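6-carboxyhexanoate--coa ligase (Bacillus subtilis, PDB 5FLG) belongs to the 6-carboxyhexanoate--CoA ligase family and holds phosphoaminophosphonic acid-adenylate ester, magnesium ions and pimelic acid in neighbouring sites of one chain. Local coordinates at residues 158-161 / 165-168; 169-174 / 198-203. All coordinates share one frame; numbering follows the deposited sequence.

Interaction 1: 158-161 / 165-168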
loop_
_atom_site.group_PDB
_atom_site.type_symbol
_atom_site.label_atom_id
_atom_site.label_comp_id
_atom_site.label_asym_id
_atom_site.label_seq_id
_atom_site.Cartn_x
_atom_site.Cartn_y
_atom_site.Cartn_z
ATOM N N GLU A 158 -3.106 -26.811 -7.726
ATOM C CA GLU A 158 -2.233 -27.707 -8.497
ATOM C C GLU A 158 -2.876 -29.076 -8.699
ATOM O O GLU A 158 -2.849 -29.650 -9.804
ATOM C CB GLU A 158 -0.889 -27.863 -7.786
ATOM C CG GLU A 158 -0.008 -26.618 -7.829
ATOM C CD GLU A 158 0.879 -26.524 -9.080
ATOM O OE1 GLU A 158 1.320 -27.579 -9.596
ATOM O OE2 GLU A 158 1.163 -25.392 -9.552
ATOM N N LYS A 159 -3.530 -29.569 -7.665
ATOM C CA LYS A 159 -4.267 -30.820 -7.787
ATOM C C LYS A 159 -5.388 -30.712 -8.805
ATOM O O LYS A 159 -5.477 -31.522 -9.735
ATOM C CB LYS A 159 -4.850 -31.220 -6.440
ATOM C CG LYS A 159 -5.257 -32.667 -6.404
ATOM C CD LYS A 159 -5.207 -33.258 -5.003
ATOM C CE LYS A 159 -5.220 -34.779 -5.096
ATOM N NZ LYS A 159 -5.160 -35.448 -3.766
ATOM N N TRP A 160 -6.140 -29.613 -8.742
ATOM C CA TRP A 160 -7.187 -29.392 -9.734
ATOM C C TRP A 160 -6.646 -29.342 -11.168
ATOM O O TRP A 160 -7.193 -29.942 -12.093
ATOM C CB TRP A 160 -7.957 -28.101 -9.417
ATOM C CG TRP A 160 -8.855 -27.717 -10.506
ATOM C CD1 TRP A 160 -10.190 -28.008 -10.616
ATOM C CD2 TRP A 160 -8.527 -26.910 -11.622
ATOM N NE1 TRP A 160 -10.686 -27.501 -11.794
ATOM C CE2 TRP A 160 -9.693 -26.799 -12.416
ATOM C CE3 TRP A 160 -7.352 -26.294 -12.057
ATOM C CZ2 TRP A 160 -9.723 -26.075 -13.589
ATOM C CZ3 TRP A 160 -7.373 -25.603 -13.249
ATOM C CH2 TRP A 160 -8.555 -25.473 -13.992
ATOM N N ALA A 161 -5.528 -28.670 -11.370
ATOM C CA ALA A 161 -5.032 -28.528 -12.718
ATOM C C ALA A 161 -4.542 -29.856 -13.286
ATOM O O ALA A 161 -4.754 -30.174 -14.452
ATOM C CB ALA A 161 -3.925 -27.506 -12.747
ATOM N N HIS A 165 -6.276 -31.547 -16.715
ATOM C CA HIS A 165 -5.420 -31.479 -17.898
ATOM C C HIS A 165 -5.311 -30.063 -18.399
ATOM O O HIS A 165 -5.275 -29.812 -19.592
ATOM C CB HIS A 165 -5.921 -32.390 -19.019
ATOM C CG HIS A 165 -6.111 -33.809 -18.591
ATOM N ND1 HIS A 165 -5.075 -34.587 -18.124
ATOM C CD2 HIS A 165 -7.231 -34.558 -18.462
ATOM C CE1 HIS A 165 -5.546 -35.762 -17.743
ATOM N NE2 HIS A 165 -6.850 -35.772 -17.946
ATOM N N VAL A 166 -5.188 -29.150 -17.458
ATOM C CA VAL A 166 -4.934 -27.741 -17.737
ATOM C C VAL A 166 -3.632 -27.384 -17.043
ATOM O O VAL A 166 -3.372 -27.889 -15.940
ATOM C CB VAL A 166 -6.064 -26.885 -17.139
ATOM C CG1 VAL A 166 -5.755 -25.404 -17.280
ATOM C CG2 VAL A 166 -7.371 -27.240 -17.822
ATOM N N PRO A 167 -2.804 -26.540 -17.677
ATOM C CA PRO A 167 -1.506 -26.207 -17.080
ATOM C C PRO A 167 -1.682 -25.419 -15.793
ATOM O O PRO A 167 -2.597 -24.609 -15.688
ATOM C CB PRO A 167 -0.844 -25.306 -18.140
ATOM C CG PRO A 167 -1.694 -25.377 -19.360
ATOM C CD PRO A 167 -3.066 -25.757 -18.893
ATOM N N ALA A 168 -0.801 -25.636 -14.833
ATOM C CA ALA A 168 -0.910 -25.042 -13.511
ATOM C C ALA A 168 -0.374 -23.609 -13.464
ATOM O O ALA A 168 0.439 -23.276 -12.623
ATOM C CB ALA A 168 -0.162 -25.904 -12.506
#
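A161 faces the returning chain at V166 and A168 and contributes the most buried surface to the contact. Its methyl group meets that of A168 with the two CB atoms 4.1 Å apart, and the same A161 CB lies 3.3 Å from V166 O. The backbones come closest at A161 and V166, whose CA atoms are 5.1 Å apart. There V166 N donates to A161 O over 3.2 Å, a fairly straight bond with an N-H...O angle of 161°. This is one of the bonds of a Schellman motif that ends helix 154-164: H165 takes a positive phi of 58°, which turns the chain out of the helix and brings V166 back over its last turn. A161 O and V166 O, both acceptors and so not bonded to each other, lie 3.1 Å apart, a probably unfavourable approach. V166 also packs inward, its CB 4.3 Å from CH2 of the W160 indole and oblique to the ring. That indole is buried, packed edge-to-face with the W254 ring, against W152 and on L176 of helix 170-184. At the A168 end, E158 bends sharply at its second torsion (chi2 -87°), swinging its carboxylate toward the loop until OE2 is 3.3 Å from A168 CB, on the solvent-exposed margin of the contact.

Interaction 2: 169-174 / 198-203; sequences HSRIKE and PDYITG. With PML (pimelic acid), chain C.
R171 lies flat across one face of Y200 in the pimelic acid pocket, reaching out from the first turn of helix 170-184, for which H169 is the N-cap. The core of the overlap is a CH-pi contact: R171 CD sits 3.5 Å from the centroid of the Y200 ring, almost on the ring normal. Beyond CD the guanidinium runs nearly parallel to the ring, the planes 11° apart, but is displaced toward the Y200 backbone, so that its centre lies over Y200 CB while NH1 comes 3.4 Å from CD1. An extended chain from CG to NE (chi3 175°) carries the arginine this far. Its flat end is used at the edge as well as the face. NE donates to O72 of pimelic acid over 2.9 Å with a bent N-H...O angle of 133°, and the ligand's C7 lies in the guanidinium plane. NH2 forms a longer salt bridge of 3.6 Å to D199 OD1, whose carboxylate stands nearly upright to the guanidinium. The stronger partner of NH2 is D197, a ligand of the magnesium site, whereas D199 OD1 is also hydrogen-bonded to S55 OG. Y200 in turn serves the opposite end of pimelic acid: its OH donates a hydrogen bond to O12 near the plane of the ring, at 2.5 Å a very short one whose exact length is doubtful. Y212, S195 and R214 are also hydrogen-bonded to the ligand. I172 packs against the carboxylate that Y200 holds, with CG1 3.3 Å from O12 of pimelic acid.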
loop_
_atom_site.group_PDB
_atom_site.type_symbol
_atom_site.label_atom_id
_atom_site.label_comp_id
_atom_site.label_asym_id
_atom_site.label_seq_id
_atom_site.Cartn_x
_atom_site.Cartn_y
_atom_site.Cartn_z
ATOM N N HIS A 169 -0.884 -22.744 -14.322
ATOM C CA HIS A 169 -0.401 -21.371 -14.392
ATOM C C HIS A 169 -1.145 -20.451 -13.460
ATOM O O HIS A 169 -2.387 -20.564 -13.280
ATOM C CB HIS A 169 -0.527 -20.837 -15.818
ATOM C CG HIS A 169 0.331 -21.556 -16.808
ATOM N ND1 HIS A 169 -0.013 -21.681 -18.140
ATOM C CD2 HIS A 169 1.498 -22.231 -16.657
ATOM C CE1 HIS A 169 0.915 -22.381 -18.770
ATOM N NE2 HIS A 169 1.846 -22.723 -17.894
ATOM N N SER A 170 -0.404 -19.507 -12.895
ATOM C CA SER A 170 -0.977 -18.524 -12.003
ATOM C C SER A 170 -2.128 -17.733 -12.635
ATOM O O SER A 170 -3.038 -17.320 -11.933
ATOM C CB SER A 170 0.087 -17.533 -11.591
ATOM O OG SER A 170 1.101 -18.200 -10.892
ATOM N N ARG A 171 -1.947 -17.340 -13.892
ATOM C CA ARG A 171 -2.983 -16.628 -14.626
ATOM C C ARG A 171 -4.326 -17.374 -14.492
ATOM O O ARG A 171 -5.399 -16.740 -14.411
ATOM C CB ARG A 171 -2.615 -16.535 -16.119
ATOM C CG ARG A 171 -1.801 -15.317 -16.506
ATOM C CD ARG A 171 -1.825 -15.106 -18.011
ATOM N NE ARG A 171 -1.146 -13.870 -18.436
ATOM C CZ ARG A 171 0.089 -13.838 -18.925
ATOM N NH1 ARG A 171 0.802 -14.952 -18.958
ATOM N NH2 ARG A 171 0.652 -12.698 -19.315
ATOM N N ILE A 172 -4.278 -18.696 -14.650
ATOM C CA ILE A 172 -5.519 -19.483 -14.722
ATOM C C ILE A 172 -6.119 -19.605 -13.332
ATOM O O ILE A 172 -7.328 -19.365 -13.124
ATOM C CB ILE A 172 -5.297 -20.871 -15.326
ATOM C CG1 ILE A 172 -4.897 -20.754 -16.790
ATOM C CG2 ILE A 172 -6.535 -21.738 -15.164
ATOM C CD1 ILE A 172 -4.239 -22.009 -17.341
ATOM N N LYS A 173 -5.249 -19.798 -12.353
ATOM C CA LYS A 173 -5.698 -19.795 -10.959
ATOM C C LYS A 173 -6.424 -18.499 -10.573
ATOM O O LYS A 173 -7.515 -18.528 -10.008
ATOM C CB LYS A 173 -4.545 -19.994 -10.026
ATOM C CG LYS A 173 -5.006 -20.226 -8.607
ATOM C CD LYS A 173 -3.818 -20.433 -7.680
ATOM C CE LYS A 173 -2.866 -19.259 -7.764
ATOM N NZ LYS A 173 -2.023 -19.226 -6.576
ATOM N N GLU A 174 -5.837 -17.374 -10.951
ATOM C CA GLU A 174 -6.413 -16.086 -10.659
ATOM C C GLU A 174 -7.713 -15.857 -11.412
ATOM O O GLU A 174 -8.707 -15.501 -10.813
ATOM C CB GLU A 174 -5.402 -14.961 -10.927
ATOM C CG GLU A 174 -4.282 -14.907 -9.885
ATOM C CD GLU A 174 -2.979 -14.219 -10.368
ATOM O OE1 GLU A 174 -2.915 -13.651 -11.486
ATOM O OE2 GLU A 174 -1.998 -14.242 -9.610
ATOM N N PRO A 198 0.466 -8.107 -23.526
ATOM C CA PRO A 198 0.787 -8.287 -24.941
ATOM C C PRO A 198 1.153 -9.726 -25.289
ATOM O O PRO A 198 1.139 -10.111 -26.449
ATOM C CB PRO A 198 1.974 -7.334 -25.162
ATOM C CG PRO A 198 2.558 -7.130 -23.811
ATOM C CD PRO A 198 1.384 -7.158 -22.868
ATOM N N ASP A 199 1.382 -10.550 -24.291
ATOM C CA ASP A 199 2.015 -11.840 -24.542
ATOM C C ASP A 199 1.102 -12.958 -24.062
ATOM O O ASP A 199 1.552 -14.088 -23.888
ATOM C CB ASP A 199 3.356 -11.923 -23.830
ATOM C CG ASP A 199 3.257 -11.514 -22.362
ATOM O OD1 ASP A 199 2.237 -10.888 -21.930
ATOM O OD2 ASP A 199 4.187 -11.870 -21.625
ATOM N N TYR A 200 -0.203 -12.681 -23.988
ATOM C CA TYR A 200 -1.164 -13.731 -23.629
ATOM C C TYR A 200 -2.522 -13.513 -24.276
ATOM O O TYR A 200 -3.173 -12.477 -24.042
ATOM C CB TYR A 200 -1.307 -13.778 -22.123
ATOM C CG TYR A 200 -1.908 -15.056 -21.629
ATOM C CD1 TYR A 200 -1.138 -16.211 -21.515
ATOM C CD2 TYR A 200 -3.281 -15.141 -21.362
ATOM C CE1 TYR A 200 -1.687 -17.395 -21.052
ATOM C CE2 TYR A 200 -3.857 -16.340 -20.982
ATOM C CZ TYR A 200 -3.069 -17.461 -20.826
ATOM O OH TYR A 200 -3.631 -18.615 -20.348
ATOM N N ILE A 201 -2.884 -14.417 -25.186
ATOM C CA ILE A 201 -4.025 -14.197 -26.075
ATOM C C ILE A 201 -5.246 -15.062 -25.764
ATOM O O ILE A 201 -6.297 -14.927 -26.400
ATOM C CB ILE A 201 -3.628 -14.395 -27.535
ATOM C CG1 ILE A 201 -3.240 -15.851 -27.792
ATOM C CG2 ILE A 201 -2.470 -13.482 -27.886
ATOM C CD1 ILE A 201 -3.171 -16.192 -29.265
ATOM N N THR A 202 -5.101 -15.960 -24.796
ATOM C CA THR A 202 -6.244 -16.737 -24.302
ATOM C C THR A 202 -7.149 -15.924 -23.422
ATOM O O THR A 202 -6.691 -15.032 -22.699
ATOM C CB THR A 202 -5.794 -17.953 -23.525
ATOM O OG1 THR A 202 -4.972 -18.759 -24.369
ATOM C CG2 THR A 202 -6.971 -18.768 -23.056
ATOM N N GLY A 203 -8.458 -16.082 -23.648
ATOM C CA GLY A 203 -9.456 -15.458 -22.793
ATOM C C GLY A 203 -10.548 -16.454 -22.471
ATOM O O GLY A 203 -10.340 -17.663 -22.578
HETATM C C1 PML C . -7.029 -18.605 -18.929
HETATM O O11 PML C . -7.943 -19.444 -18.636
HETATM O O12 PML C . -5.912 -19.002 -19.416
HETATM C C2 PML C . -7.467 -17.135 -19.066
HETATM C C3 PML C . -6.708 -16.098 -18.253
HETATM C C4 PML C . -6.630 -14.718 -18.930
HETATM C C5 PML C . -7.054 -13.553 -18.056
HETATM C C6 PML C . -6.076 -12.381 -18.040
HETATM C C7 PML C . -4.692 -12.791 -17.530
HETATM O O71 PML C . -4.588 -13.279 -16.380
HETATM O O72 PML C . -3.680 -12.522 -18.224
#

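Interaction 1 ends before interaction 2 begins along the chain: after helix 154-164 the chain turns through 165-168 and enters helix 170-184, which carries R171 and I172. The two contacts, with centres about 14 Å apart, meet at I172, whose CD1 lies 3.7 Å from V166 CG1 and 3.5 Å from P167 O. The I172 side chain thus packs on the turn on one hand and lines the pimelic acid pocket on the other. V166, in contact with I172 and with its side chain about 6 Å from pimelic acid, is probably second shell. The R171 side chain also comes within about 6 Å of phosphoaminophosphonic acid-adenylate ester and of a magnesium ion.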